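Local coordinates for PvdO (Pseudomonas aeruginosa, PDB 5HHA), which probably acts in the periplasm in maturation of the pyoverdine chromophore, has a fold related to formylglycine-generating enzymes, and binds calcium, at residues Val43-Gly48 and Phe208-Met213; Ser80-Thr85 and Ser198-Phe203; Arg150-Ala155 and Arg281-Leu286. One frame throughout, in Å; residues are numbered along the deposited sequence.

Contact 1: residues Val43-Gly48 and Phe208-Met213; sequences VVLPAG and FGVYDM
Pro-46 lies over one face of the Phe-208 ring: its CD sits 4.0 Å from the ring centroid and 15° off the ring normal, a CH-pi contact displaced toward the rim, and its CG comes within 3.8 Å of Phe-208 CE1. Leu-45 reaches the same ring with one branch, CD2, which stands 3.7 Å from Phe-208 CD2 in an oblique approach while the two side chains cross at about a right angle. Leu-45 CD2 also lies 4.1 Å from Val-210 CG2, which in turn meets Val-43 CG1 at 4.0 Å, giving a short apolar row from valine to leucine to aromatic ring. The other branch of Val-43 is used differently: CG2 is turned trans to the backbone N and leans on the carbonyl of Phe-208, 3.5 Å from its O. Strand 42-52 of the mixed sheet in this sulfatase-modifying-factor-type domain thus receives the irregular chain 208-213 largely through side chains, with one water bridging the backbones by donating to Val-44 O and to Phe-208 O. Gly-209, at positive phi, lets the chain turn close beside Val-43. In the second shell, Asn-206 OD1 accepts from the backbone N of both Phe-208 and Val-210, which holds the backbone that carries both side chains. Tyr-159 of helix 154-162 meets the Phe-208 ring edge-to-face and hydrogen-bonds through its OH to Pro-46 O, and Ile-79 of strand 77-80 packs against both Leu-45 and Val-210.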
# COMPACT_ATOMS: atom_id res chain seq x y z
N VAL A 43 0.08 -12.00 5.54
CA VAL A 43 1.31 -12.75 5.37
C VAL A 43 2.32 -12.25 6.40
O VAL A 43 2.45 -11.05 6.65
CB VAL A 43 1.86 -12.66 3.91
CG1 VAL A 43 2.19 -11.21 3.50
CG2 VAL A 43 3.06 -13.57 3.72
N VAL A 44 3.02 -13.19 7.03
CA VAL A 44 4.04 -12.85 8.01
C VAL A 44 5.31 -12.39 7.32
O VAL A 44 5.86 -13.10 6.49
CB VAL A 44 4.35 -14.06 8.93
CG1 VAL A 44 5.46 -13.72 9.93
CG2 VAL A 44 3.09 -14.53 9.66
N LEU A 45 5.75 -11.19 7.68
CA LEU A 45 7.05 -10.66 7.26
C LEU A 45 8.09 -10.94 8.33
O LEU A 45 7.82 -10.83 9.51
CB LEU A 45 6.98 -9.16 6.98
CG LEU A 45 5.93 -8.69 5.96
CD1 LEU A 45 6.18 -7.22 5.60
CD2 LEU A 45 5.96 -9.52 4.71
N PRO A 46 9.33 -11.24 7.92
CA PRO A 46 10.38 -11.56 8.88
C PRO A 46 10.89 -10.34 9.59
O PRO A 46 10.82 -9.20 9.10
CB PRO A 46 11.48 -12.14 7.98
CG PRO A 46 11.26 -11.53 6.67
CD PRO A 46 9.77 -11.37 6.53
N ALA A 47 11.38 -10.54 10.81
CA ALA A 47 12.22 -9.55 11.46
C ALA A 47 13.49 -9.38 10.64
O ALA A 47 13.86 -10.26 9.88
CB ALA A 47 12.56 -10.01 12.86
N GLY A 48 14.15 -8.24 10.79
CA GLY A 48 15.38 -7.95 10.07
C GLY A 48 15.51 -6.48 9.81
O GLY A 48 14.64 -5.70 10.17
N PHE A 208 8.55 -12.08 -0.47
CA PHE A 208 7.89 -12.09 0.84
C PHE A 208 6.47 -12.63 0.72
O PHE A 208 5.77 -12.73 1.72
CB PHE A 208 7.84 -10.70 1.46
CG PHE A 208 9.10 -10.25 2.17
CD1 PHE A 208 10.25 -11.04 2.30
CD2 PHE A 208 9.10 -9.00 2.75
CE1 PHE A 208 11.36 -10.53 2.99
CE2 PHE A 208 10.19 -8.50 3.41
CZ PHE A 208 11.32 -9.26 3.54
N GLY A 209 6.03 -12.98 -0.47
CA GLY A 209 4.66 -13.43 -0.64
C GLY A 209 3.65 -12.29 -0.73
O GLY A 209 2.45 -12.49 -0.55
N VAL A 210 4.12 -11.09 -1.07
CA VAL A 210 3.25 -9.91 -1.12
C VAL A 210 2.95 -9.57 -2.58
O VAL A 210 3.83 -9.65 -3.44
CB VAL A 210 3.93 -8.73 -0.45
CG1 VAL A 210 2.99 -7.54 -0.40
CG2 VAL A 210 4.34 -9.08 0.96
N TYR A 211 1.71 -9.15 -2.87
CA TYR A 211 1.25 -8.83 -4.22
C TYR A 211 0.92 -7.34 -4.36
O TYR A 211 0.52 -6.68 -3.39
CB TYR A 211 -0.04 -9.59 -4.53
CG TYR A 211 0.10 -11.09 -4.60
CD1 TYR A 211 0.07 -11.87 -3.45
CD2 TYR A 211 0.22 -11.72 -5.83
CE1 TYR A 211 0.19 -13.24 -3.52
CE2 TYR A 211 0.31 -13.11 -5.90
CZ TYR A 211 0.29 -13.83 -4.74
OH TYR A 211 0.40 -15.22 -4.81
N ASP A 212 1.08 -6.84 -5.58
CA ASP A 212 0.64 -5.50 -5.98
C ASP A 212 1.38 -4.36 -5.28
O ASP A 212 0.85 -3.25 -5.23
CB ASP A 212 -0.88 -5.33 -5.86
CG ASP A 212 -1.65 -6.23 -6.81
OD1 ASP A 212 -1.36 -6.21 -8.03
OD2 ASP A 212 -2.55 -6.98 -6.35
N MET A 213 2.59 -4.60 -4.80
CA MET A 213 3.33 -3.52 -4.17
C MET A 213 3.83 -2.49 -5.19
O MET A 213 4.29 -1.42 -4.79
CB MET A 213 4.49 -4.08 -3.36
CG MET A 213 4.08 -4.59 -1.98
SD MET A 213 3.77 -3.21 -0.86
CE MET A 213 3.65 -4.04 0.70
O HOH W 1 7.20 -12.92 4.06

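Contact 2: residues Ser80-Thr85 and Ser198-Phe203; sequences SRYQVT and SPVGSF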
# COMPACT_ATOMS: atom_id res chain seq x y z
N SER A 80 -1.31 -7.27 5.10
CA SER A 80 -2.20 -7.89 4.13
C SER A 80 -1.42 -8.13 2.83
O SER A 80 -0.72 -7.24 2.33
CB SER A 80 -3.47 -7.06 3.96
OG SER A 80 -3.22 -5.73 3.56
N ARG A 81 -1.46 -9.37 2.35
CA ARG A 81 -0.66 -9.69 1.17
C ARG A 81 -1.17 -8.98 -0.07
O ARG A 81 -0.42 -8.79 -1.05
CB ARG A 81 -0.53 -11.21 0.96
CG ARG A 81 -1.79 -11.97 0.63
CD ARG A 81 -1.38 -13.40 0.30
NE ARG A 81 -2.50 -14.26 -0.07
CZ ARG A 81 -2.33 -15.46 -0.60
NH1 ARG A 81 -1.10 -15.95 -0.78
NH2 ARG A 81 -3.39 -16.20 -0.93
N TYR A 82 -2.45 -8.63 -0.04
CA TYR A 82 -3.08 -7.79 -1.04
C TYR A 82 -3.48 -6.46 -0.41
O TYR A 82 -3.57 -6.35 0.82
CB TYR A 82 -4.37 -8.43 -1.55
CG TYR A 82 -4.22 -9.85 -2.04
CD1 TYR A 82 -3.39 -10.14 -3.10
CD2 TYR A 82 -4.92 -10.90 -1.45
CE1 TYR A 82 -3.27 -11.42 -3.59
CE2 TYR A 82 -4.80 -12.20 -1.93
CZ TYR A 82 -3.95 -12.43 -2.98
OH TYR A 82 -3.83 -13.72 -3.46
N GLN A 83 -3.72 -5.46 -1.23
CA GLN A 83 -4.52 -4.34 -0.82
C GLN A 83 -5.88 -4.87 -0.32
O GLN A 83 -6.39 -5.89 -0.82
CB GLN A 83 -4.69 -3.39 -2.01
CG GLN A 83 -3.40 -2.62 -2.34
CD GLN A 83 -2.93 -2.70 -3.79
OE1 GLN A 83 -3.58 -3.27 -4.67
NE2 GLN A 83 -1.78 -2.07 -4.03
N VAL A 84 -6.44 -4.20 0.67
CA VAL A 84 -7.76 -4.59 1.16
C VAL A 84 -8.74 -4.45 0.01
O VAL A 84 -8.69 -3.49 -0.74
CB VAL A 84 -8.14 -3.76 2.37
CG1 VAL A 84 -9.61 -4.02 2.78
CG2 VAL A 84 -7.22 -4.09 3.54
N THR A 85 -9.62 -5.44 -0.16
CA THR A 85 -10.46 -5.46 -1.34
C THR A 85 -11.78 -4.74 -1.15
O THR A 85 -12.20 -4.47 -0.02
CB THR A 85 -10.81 -6.89 -1.77
OG1 THR A 85 -11.66 -7.47 -0.77
CG2 THR A 85 -9.57 -7.76 -2.01
N SER A 198 -7.04 -3.84 -11.18
CA SER A 198 -7.12 -5.25 -11.45
C SER A 198 -7.48 -5.97 -10.16
O SER A 198 -7.22 -5.49 -9.06
CB SER A 198 -5.76 -5.76 -11.95
OG SER A 198 -4.68 -5.22 -11.16
N PRO A 199 -8.08 -7.16 -10.27
CA PRO A 199 -8.30 -7.94 -9.05
C PRO A 199 -6.98 -8.11 -8.33
O PRO A 199 -5.94 -8.28 -8.96
CB PRO A 199 -8.83 -9.29 -9.56
CG PRO A 199 -9.35 -8.99 -10.93
CD PRO A 199 -8.54 -7.85 -11.48
N VAL A 200 -7.00 -8.10 -7.02
CA VAL A 200 -5.76 -8.24 -6.28
C VAL A 200 -5.10 -9.57 -6.63
O VAL A 200 -5.80 -10.60 -6.81
CB VAL A 200 -5.97 -8.08 -4.76
CG1 VAL A 200 -6.56 -6.69 -4.47
CG2 VAL A 200 -6.86 -9.21 -4.19
N GLY A 201 -3.78 -9.57 -6.77
CA GLY A 201 -3.06 -10.80 -7.06
C GLY A 201 -3.08 -11.22 -8.52
O GLY A 201 -2.94 -12.42 -8.80
N SER A 202 -3.25 -10.30 -9.46
CA SER A 202 -3.30 -10.63 -10.88
C SER A 202 -1.90 -10.76 -11.48
O SER A 202 -1.78 -11.08 -12.68
CB SER A 202 -4.11 -9.61 -11.66
OG SER A 202 -5.47 -9.66 -11.27
N PHE A 203 -0.86 -10.52 -10.68
CA PHE A 203 0.53 -10.60 -11.13
C PHE A 203 1.29 -11.39 -10.06
O PHE A 203 0.78 -11.61 -8.96
CB PHE A 203 1.13 -9.19 -11.29
CG PHE A 203 0.31 -8.31 -12.18
CD1 PHE A 203 -0.71 -7.53 -11.67
CD2 PHE A 203 0.50 -8.30 -13.55
CE1 PHE A 203 -1.52 -6.77 -12.53
CE2 PHE A 203 -0.28 -7.55 -14.38
CZ PHE A 203 -1.30 -6.78 -13.88
O HOH W 2 -3.03 -14.29 -6.20
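With chi1 at -53°, Tyr-82 has CG opposite its own carbonyl carbon, and Val-200, at chi1 -60°, holds CG2 between its backbone N and carbonyl carbon; the two rotations lay this methyl over a face of the tyrosine ring. Val-200 CG2 is 3.8 Å from the Tyr-82 ring centroid, a CH-pi contact shifted toward the rim, where it comes 3.5 Å from Tyr-82 CG. Arg-81 CG lies over the opposite face, so the ring is sandwiched between two aliphatic groups. Tyr-82 CE1 rests 3.5 Å from Gly-201 CA, leaving no room for a side chain at Gly-201, the third residue of a type II turn from Pro-199 to Ser-202. Ser-202 OG ties that turn by donating to Pro-199 O. Thr-85 CG2 is 3.8 Å from Val-200 CG2, and Val-200 CG1 faces Gln-83 O. The loop between strand 77-80 and helix 86-96, which Thr-85 N-caps, thus meets the long loop leading to strand 218-221. Ser-80 OG, donating to Tyr-82 O, holds the first loop. A water hydrogen-bonds to Tyr-82 OH and donates to Gly-201 O at 3.2 Å. The loops therefore meet by largely apolar, close-fitting packing, with water as the polar link at the phenol end.

Contact 3: residues Arg150-Ala155 and Arg281-Leu286; sequences RMLSEA and RVAREL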
# COMPACT_ATOMS: atom_id res chain seq x y z
N ARG A 150 -3.83 -2.38 12.40
CA ARG A 150 -3.45 -0.98 12.32
C ARG A 150 -2.99 -0.66 10.90
O ARG A 150 -2.80 -1.55 10.10
CB ARG A 150 -2.31 -0.68 13.30
CG ARG A 150 -1.11 -1.54 13.07
CD ARG A 150 0.09 -1.04 13.86
NE ARG A 150 1.20 -1.99 13.83
CZ ARG A 150 2.07 -2.11 12.84
NH1 ARG A 150 2.02 -1.32 11.79
NH2 ARG A 150 3.05 -3.00 12.93
N MET A 151 -2.76 0.62 10.63
CA MET A 151 -2.08 1.03 9.39
C MET A 151 -0.65 0.52 9.36
O MET A 151 -0.01 0.40 10.43
CB MET A 151 -2.03 2.55 9.30
CG MET A 151 -3.40 3.19 9.21
SD MET A 151 -3.30 4.98 8.98
CE MET A 151 -3.13 4.98 7.25
N LEU A 152 -0.11 0.32 8.16
CA LEU A 152 1.33 0.17 7.98
C LEU A 152 2.03 1.50 8.20
O LEU A 152 1.49 2.56 7.93
CB LEU A 152 1.63 -0.26 6.54
CG LEU A 152 1.50 -1.74 6.26
CD1 LEU A 152 0.07 -2.19 6.36
CD2 LEU A 152 2.05 -2.02 4.90
N SER A 153 3.27 1.43 8.68
CA SER A 153 4.17 2.56 8.59
C SER A 153 4.80 2.60 7.20
O SER A 153 4.84 1.60 6.47
CB SER A 153 5.26 2.51 9.66
OG SER A 153 6.19 1.50 9.34
N GLU A 154 5.34 3.76 6.85
CA GLU A 154 6.00 3.92 5.55
C GLU A 154 7.16 2.94 5.43
O GLU A 154 7.39 2.34 4.38
CB GLU A 154 6.47 5.35 5.36
CG GLU A 154 6.94 5.62 3.93
CD GLU A 154 7.41 7.02 3.62
OE1 GLU A 154 7.53 7.85 4.54
OE2 GLU A 154 7.60 7.28 2.41
N ALA A 155 7.92 2.79 6.51
CA ALA A 155 9.05 1.87 6.49
C ALA A 155 8.60 0.42 6.28
O ALA A 155 9.20 -0.34 5.51
CB ALA A 155 9.81 1.99 7.80
N ARG A 281 -3.41 -1.13 2.78
CA ARG A 281 -3.21 -2.41 3.44
C ARG A 281 -3.44 -2.20 4.94
O ARG A 281 -3.48 -1.08 5.43
CB ARG A 281 -1.80 -2.94 3.19
CG ARG A 281 -1.52 -3.26 1.76
CD ARG A 281 -0.10 -3.74 1.54
NE ARG A 281 0.20 -3.65 0.14
CZ ARG A 281 0.10 -4.63 -0.75
NH1 ARG A 281 -0.12 -5.89 -0.38
NH2 ARG A 281 0.25 -4.36 -2.03
N VAL A 282 -3.55 -3.32 5.66
CA VAL A 282 -3.49 -3.30 7.10
C VAL A 282 -2.35 -4.19 7.56
O VAL A 282 -1.92 -5.12 6.88
CB VAL A 282 -4.83 -3.75 7.76
CG1 VAL A 282 -5.94 -2.75 7.50
CG2 VAL A 282 -5.26 -5.15 7.32
N ALA A 283 -1.91 -3.90 8.78
CA ALA A 283 -0.88 -4.69 9.45
C ALA A 283 -1.46 -5.27 10.73
O ALA A 283 -2.42 -4.72 11.28
CB ALA A 283 0.33 -3.82 9.77
N ARG A 284 -0.82 -6.32 11.22
CA ARG A 284 -1.29 -7.03 12.41
C ARG A 284 -0.09 -7.46 13.23
O ARG A 284 0.83 -8.08 12.70
CB ARG A 284 -2.15 -8.22 11.98
CG ARG A 284 -2.04 -9.49 12.82
CD ARG A 284 -3.31 -9.75 13.58
NE ARG A 284 -3.77 -11.15 13.56
CZ ARG A 284 -3.19 -12.16 14.23
NH1 ARG A 284 -2.09 -11.96 14.93
NH2 ARG A 284 -3.72 -13.36 14.18
N GLU A 285 -0.09 -7.15 14.52
CA GLU A 285 0.98 -7.62 15.39
C GLU A 285 0.79 -9.11 15.62
O GLU A 285 -0.33 -9.62 15.62
CB GLU A 285 1.00 -6.83 16.70
CG GLU A 285 1.97 -5.63 16.64
CD GLU A 285 1.36 -4.32 17.12
OE1 GLU A 285 0.89 -4.26 18.27
OE2 GLU A 285 1.38 -3.34 16.35
N LEU A 286 1.90 -9.83 15.78
CA LEU A 286 1.82 -11.27 15.97
C LEU A 286 1.86 -11.65 17.44
O LEU A 286 2.31 -10.87 18.28
CB LEU A 286 2.94 -11.95 15.18
CG LEU A 286 2.67 -11.76 13.68
CD1 LEU A 286 3.83 -12.22 12.82
CD2 LEU A 286 1.42 -12.51 13.30
OXT LEU A 286 1.41 -12.73 17.82
O HOH W 3 -1.97 1.26 6.06
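Arg-150 O takes the N-H of Ala-283 at 2.8 Å between N and O, nearly straight at 172°, and also a weaker CA-H contact from Val-282, whose CA is 3.5 Å from Arg-150 O. Arg-150 N returns a bond to Ala-283 O at 3.0 Å, so the two residues form an antiparallel hydrogen-bonded pair. From this pair the Arg-150 side chain runs extended from CG to NE, and NE donates to Glu-285 OE2 at 2.9 Å in a salt bridge with an N-H...O angle of 165°. The oxygen lies at the guanidinium edge, in its plane, and the two flat groups are nearly coplanar. Glu-285 OE1 pairs with Arg-148, so the carboxylate joins two arginines. Arg-150 NH1 turns to Met-151 O and also pairs with Glu-156, while one face of the guanidinium rests on Ala-283 CB, 3.6 Å from Arg-150 NH1. Leu-152 CD1 lies against the backbone of strand 278-285, 3.4 Å from Val-282 C, and touches Ala-283 CB and Arg-281 CB. The short strand 149-150 thus borders strand 278-285, which continues the sheet to strand 77-80 through Val-282 and Ser-80; Met-151 and Val-282 pack on helix 131-145, and Ser-153 N-caps helix 154-162.

The three contacts lie within one sulfatase-modifying-factor-type domain, with centres about 13 Å (1 to 2), 11 Å (1 to 3) and 16 Å (2 to 3) apart. Along the chain, contact 2 is nested inside the loop closed by contact 1, whereas contact 3 alternates with both, because 150-155 falls between the segments of each and 281-286 follows them all. Contacts 1 and 3 reach the same mixed sheet. Arg-281 connects all three: its guanidinium bonds to Tyr-211 O and Ser-80 O and pairs with Glu-219. Asp-212 OD2 also joins contact 1 to Gly-201 N of contact 2. The C-terminal strand and long loops are thereby knit into one core, with the bound calcium ion about 12 Å from the Gln-83 side chain.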